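Local atomic coordinates of 2-dehydro-3-deoxy-D-arabinonate dehydratase (Sulfolobus solfataricus, PDB entry 2Q18), a protein that catalyses the dehydration of 2-dehydro-3-deoxy-D-arabinonate to 2,5-dioxopentanoate, using magnesium or calcium, in a pentose oxidation pathway leading to 2-oxoglutarate. Residues L141-L146 / M162-A167; L206-K211 / T256-G261. All blocks are in the same frame, centred on the assembly; numbering follows the deposited sequence.

Contact 1 of 2, residues L141-L146 / M162-A167; sequences LPEPEL and MDDVSA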
# COMPACT_ATOMS: atom_id res chain seq x y z
N LEU A 141 -22.94 -29.78 16.27
CA LEU A 141 -22.27 -30.89 15.59
C LEU A 141 -21.30 -30.40 14.53
O LEU A 141 -21.54 -29.36 13.90
CB LEU A 141 -23.30 -31.82 14.95
CG LEU A 141 -24.24 -32.62 15.86
CD1 LEU A 141 -25.16 -33.49 15.01
CD2 LEU A 141 -23.45 -33.46 16.86
N PRO A 142 -20.20 -31.14 14.32
CA PRO A 142 -19.39 -30.89 13.14
C PRO A 142 -20.07 -31.53 11.94
O PRO A 142 -20.72 -32.56 12.07
CB PRO A 142 -18.07 -31.60 13.46
CG PRO A 142 -18.47 -32.73 14.37
CD PRO A 142 -19.66 -32.24 15.15
N GLU A 143 -19.93 -30.90 10.78
CA GLU A 143 -20.44 -31.47 9.55
C GLU A 143 -19.27 -31.63 8.57
O GLU A 143 -18.80 -30.64 8.00
CB GLU A 143 -21.59 -30.64 8.98
CG GLU A 143 -22.75 -30.47 9.97
CD GLU A 143 -23.98 -29.78 9.38
OE1 GLU A 143 -25.03 -29.76 10.07
OE2 GLU A 143 -23.92 -29.25 8.25
N PRO A 144 -18.77 -32.87 8.42
CA PRO A 144 -17.62 -33.21 7.59
C PRO A 144 -17.97 -33.23 6.10
O PRO A 144 -18.87 -33.97 5.68
CB PRO A 144 -17.26 -34.62 8.06
CG PRO A 144 -18.55 -35.20 8.51
CD PRO A 144 -19.31 -34.05 9.12
N GLU A 145 -17.26 -32.43 5.32
CA GLU A 145 -17.65 -32.20 3.93
C GLU A 145 -16.45 -32.05 3.00
O GLU A 145 -15.39 -31.57 3.40
CB GLU A 145 -18.54 -30.96 3.81
CG GLU A 145 -19.53 -30.77 4.96
CD GLU A 145 -20.64 -29.79 4.66
OE1 GLU A 145 -21.66 -29.83 5.38
OE2 GLU A 145 -20.52 -28.99 3.70
N LEU A 146 -16.63 -32.49 1.76
CA LEU A 146 -15.75 -32.10 0.68
C LEU A 146 -16.10 -30.66 0.30
O LEU A 146 -17.28 -30.32 0.18
CB LEU A 146 -15.92 -33.03 -0.53
CG LEU A 146 -14.99 -32.80 -1.73
CD1 LEU A 146 -13.55 -33.16 -1.37
CD2 LEU A 146 -15.46 -33.60 -2.94
N MET A 162 -13.68 -29.45 4.66
CA MET A 162 -14.27 -28.39 5.47
C MET A 162 -15.16 -28.96 6.57
O MET A 162 -15.87 -29.94 6.36
CB MET A 162 -15.06 -27.37 4.62
CG MET A 162 -15.68 -26.19 5.43
SD MET A 162 -16.18 -24.73 4.43
CE MET A 162 -14.58 -23.97 4.19
N ASP A 163 -15.10 -28.33 7.74
CA ASP A 163 -16.03 -28.62 8.82
C ASP A 163 -17.03 -27.47 8.89
O ASP A 163 -16.67 -26.35 9.27
CB ASP A 163 -15.27 -28.76 10.14
CG ASP A 163 -16.16 -29.20 11.31
OD1 ASP A 163 -17.40 -29.27 11.15
OD2 ASP A 163 -15.60 -29.47 12.40
N ASP A 164 -18.27 -27.75 8.51
CA ASP A 164 -19.36 -26.80 8.66
C ASP A 164 -19.94 -26.96 10.06
O ASP A 164 -20.89 -27.72 10.27
CB ASP A 164 -20.43 -27.02 7.56
CG ASP A 164 -21.65 -26.11 7.71
OD1 ASP A 164 -21.70 -25.27 8.63
OD2 ASP A 164 -22.59 -26.26 6.90
N VAL A 165 -19.36 -26.24 11.02
CA VAL A 165 -19.77 -26.36 12.43
C VAL A 165 -21.16 -25.74 12.60
O VAL A 165 -21.38 -24.57 12.28
CB VAL A 165 -18.74 -25.71 13.39
CG1 VAL A 165 -19.06 -26.05 14.84
CG2 VAL A 165 -17.31 -26.16 13.05
N SER A 166 -22.09 -26.54 13.12
CA SER A 166 -23.51 -26.18 13.09
C SER A 166 -24.20 -26.34 14.44
O SER A 166 -24.19 -27.42 15.03
CB SER A 166 -24.24 -27.04 12.05
OG SER A 166 -23.56 -27.03 10.81
N ALA A 167 -24.81 -25.25 14.92
CA ALA A 167 -25.64 -25.29 16.12
C ALA A 167 -26.99 -25.91 15.78
O ALA A 167 -27.99 -25.21 15.57
CB ALA A 167 -25.80 -23.91 16.71
O HOH W 1 -23.39 -28.04 5.31

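Contact 2 of 2, residues L206-K211 / T256-G261; sequences LDITLK and TAIVPG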
# COMPACT_ATOMS: atom_id res chain seq x y z
N LEU A 206 -14.63 -40.74 -2.98
CA LEU A 206 -13.73 -40.41 -1.89
C LEU A 206 -14.36 -40.78 -0.55
O LEU A 206 -15.55 -40.55 -0.34
CB LEU A 206 -13.39 -38.91 -1.89
CG LEU A 206 -12.82 -38.21 -3.13
CD1 LEU A 206 -12.85 -36.70 -2.93
CD2 LEU A 206 -11.41 -38.69 -3.47
N ASP A 207 -13.56 -41.33 0.35
CA ASP A 207 -14.03 -41.66 1.69
C ASP A 207 -13.87 -40.48 2.63
O ASP A 207 -12.81 -39.86 2.70
CB ASP A 207 -13.29 -42.89 2.24
CG ASP A 207 -13.65 -44.17 1.51
OD1 ASP A 207 -14.85 -44.53 1.49
OD2 ASP A 207 -12.73 -44.81 0.95
N ILE A 208 -14.95 -40.16 3.35
CA ILE A 208 -14.94 -39.12 4.37
C ILE A 208 -15.16 -39.80 5.72
O ILE A 208 -16.14 -40.53 5.89
CB ILE A 208 -16.03 -38.05 4.13
CG1 ILE A 208 -15.89 -37.42 2.74
CG2 ILE A 208 -16.00 -36.98 5.24
CD1 ILE A 208 -16.98 -36.42 2.38
N THR A 209 -14.25 -39.57 6.66
CA THR A 209 -14.37 -40.14 8.00
C THR A 209 -14.34 -39.04 9.05
O THR A 209 -13.43 -38.21 9.05
CB THR A 209 -13.23 -41.16 8.29
OG1 THR A 209 -13.16 -42.11 7.21
CG2 THR A 209 -13.46 -41.89 9.61
N LEU A 210 -15.34 -39.04 9.92
CA LEU A 210 -15.38 -38.14 11.07
C LEU A 210 -15.10 -38.89 12.37
O LEU A 210 -15.64 -39.98 12.61
CB LEU A 210 -16.75 -37.45 11.17
CG LEU A 210 -17.09 -36.69 12.47
CD1 LEU A 210 -16.23 -35.43 12.64
CD2 LEU A 210 -18.57 -36.33 12.53
N LYS A 211 -14.25 -38.30 13.21
CA LYS A 211 -14.01 -38.77 14.57
C LYS A 211 -14.11 -37.60 15.53
O LYS A 211 -13.52 -36.53 15.30
CB LYS A 211 -12.64 -39.42 14.70
CG LYS A 211 -12.54 -40.80 14.07
CD LYS A 211 -11.09 -41.26 13.91
CE LYS A 211 -10.44 -41.60 15.25
NZ LYS A 211 -9.09 -42.20 15.05
N THR A 256 -23.16 -32.66 3.91
CA THR A 256 -22.66 -33.81 4.67
C THR A 256 -23.64 -34.99 4.71
O THR A 256 -24.86 -34.80 4.60
CB THR A 256 -22.25 -33.43 6.12
OG1 THR A 256 -21.46 -34.48 6.68
CG2 THR A 256 -23.48 -33.20 7.01
N ALA A 257 -23.09 -36.19 4.87
CA ALA A 257 -23.90 -37.39 5.12
C ALA A 257 -23.56 -38.05 6.46
O ALA A 257 -24.15 -39.07 6.81
CB ALA A 257 -23.73 -38.38 3.98
N ILE A 258 -22.61 -37.47 7.20
CA ILE A 258 -22.26 -37.98 8.53
C ILE A 258 -22.87 -37.08 9.60
O ILE A 258 -22.45 -35.93 9.79
CB ILE A 258 -20.73 -38.13 8.72
CG1 ILE A 258 -20.14 -39.02 7.62
CG2 ILE A 258 -20.42 -38.72 10.11
CD1 ILE A 258 -18.64 -38.87 7.43
N VAL A 259 -23.87 -37.62 10.29
CA VAL A 259 -24.63 -36.86 11.27
C VAL A 259 -24.68 -37.63 12.60
O VAL A 259 -25.47 -38.57 12.74
CB VAL A 259 -26.08 -36.57 10.77
CG1 VAL A 259 -26.83 -35.70 11.76
CG2 VAL A 259 -26.07 -35.91 9.39
N PRO A 260 -23.83 -37.24 13.57
CA PRO A 260 -23.89 -37.81 14.91
C PRO A 260 -25.26 -37.60 15.56
O PRO A 260 -26.04 -36.74 15.12
CB PRO A 260 -22.82 -37.03 15.68
CG PRO A 260 -21.86 -36.57 14.63
CD PRO A 260 -22.73 -36.26 13.44
N GLY A 261 -25.55 -38.39 16.60
CA GLY A 261 -26.84 -38.35 17.27
C GLY A 261 -27.01 -37.14 18.16
O GLY A 261 -26.09 -36.33 18.32

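Contact 1 of 2, residues L141-L146 / M162-A167
L141 and S166 open this antiparallel pairing with two backbone hydrogen bonds, L141 N to S166 O and S166 N to L141 O; E145 and M162 close it with another such pair. Between them the register holds, but the hydrogen bonding changes. P142 and P144 sit where no cross-strand N-H is called for, and D164 N donates to E143 O at 3.0 Å. E143 N donates to the carboxylate oxygen OD1 of D163 at 3.0 Å, nearly along its C-O axis, with an angle of 135° at the hydrogen. D163 reaches it because its CG lies anti to the backbone N (chi1 -174°), which also brings the carboxylate against CB of P142.

The carboxylates of E143, E145 and D164 gather close together. E143 and D164 run side by side, with E143 OE2 3.5 Å from D164 OD2 and the carboxylate planes 63° apart. Lysines probably offset this crowding of negative charge: K182 pairs with both of those oxygens, and K118 with D164 OD1. E145 OE2 is held by T253 and the amide of G255. S166 OG donates to D164 O at 2.8 Å from above the carbonyl plane, and also bonds K182. A water placed 2.5 Å from both E145 OE1 and D164 OD2 is unusually close, and its assignment is doubtful. This beta hairpin of the FAH fold thus presents the Glu-Glu-Asp magnesium site.

Contact 2 of 2, residues L206-K211 / T256-G261
I258 carries most of the contact between the loop 256-261 and strand 207-214, and its two branches divide the work. Its CD1 comes over the backbone of I208, 3.4 Å from I208 O, and also meets I208 CG2 at 3.9 Å, the two side chains crossing at a slant. The other branch, CG2, anti to the backbone N, packs against CB and CD2 of L210, the latter at 3.9 Å. L210 has a second partner: its CD2 methyl meets the CG corner of the P260 ring at the same separation. With an alanine here in place of I258 both branches are gone, which would probably open a gap between the loop and the strand at I208 and L210.

Behind these side chains, an ST turn sets the course of the loop: T256 OG1 accepts from I258 N at 3.2 Å. Farther out, F220 of strand 217-225 touches both L210 and I258. Strand 207-214 lies between strands 217-225 and 271-276, while strand 140-150 packs on the loop at I258 and P260, so the loop is wedged between that strand and the five-stranded sheet.

How the contacts relate
Contact 1 and contact 2 lie with their centres about 9 Å apart and follow in series along the chain: the hairpin 140-150/156-167 closes before strand 207-214 begins. The hairpin and strand 207-214 are in different sheets, and the loop 256-261 lies between them. T256 OG1 lies 2.8 Å from P144 O, a probable hydrogen bond, and P144 CG packs 3.7 Å from I258 CB. P144 also touches I208 and L210, so the hairpin, the loop and strand 207-214 converge on this one proline. The example illustrates how an active site can be assembled from distant parts of a sequence: the metal ligands come from the hairpin, whereas T256, a substrate-binding residue, comes from the loop packed beside it.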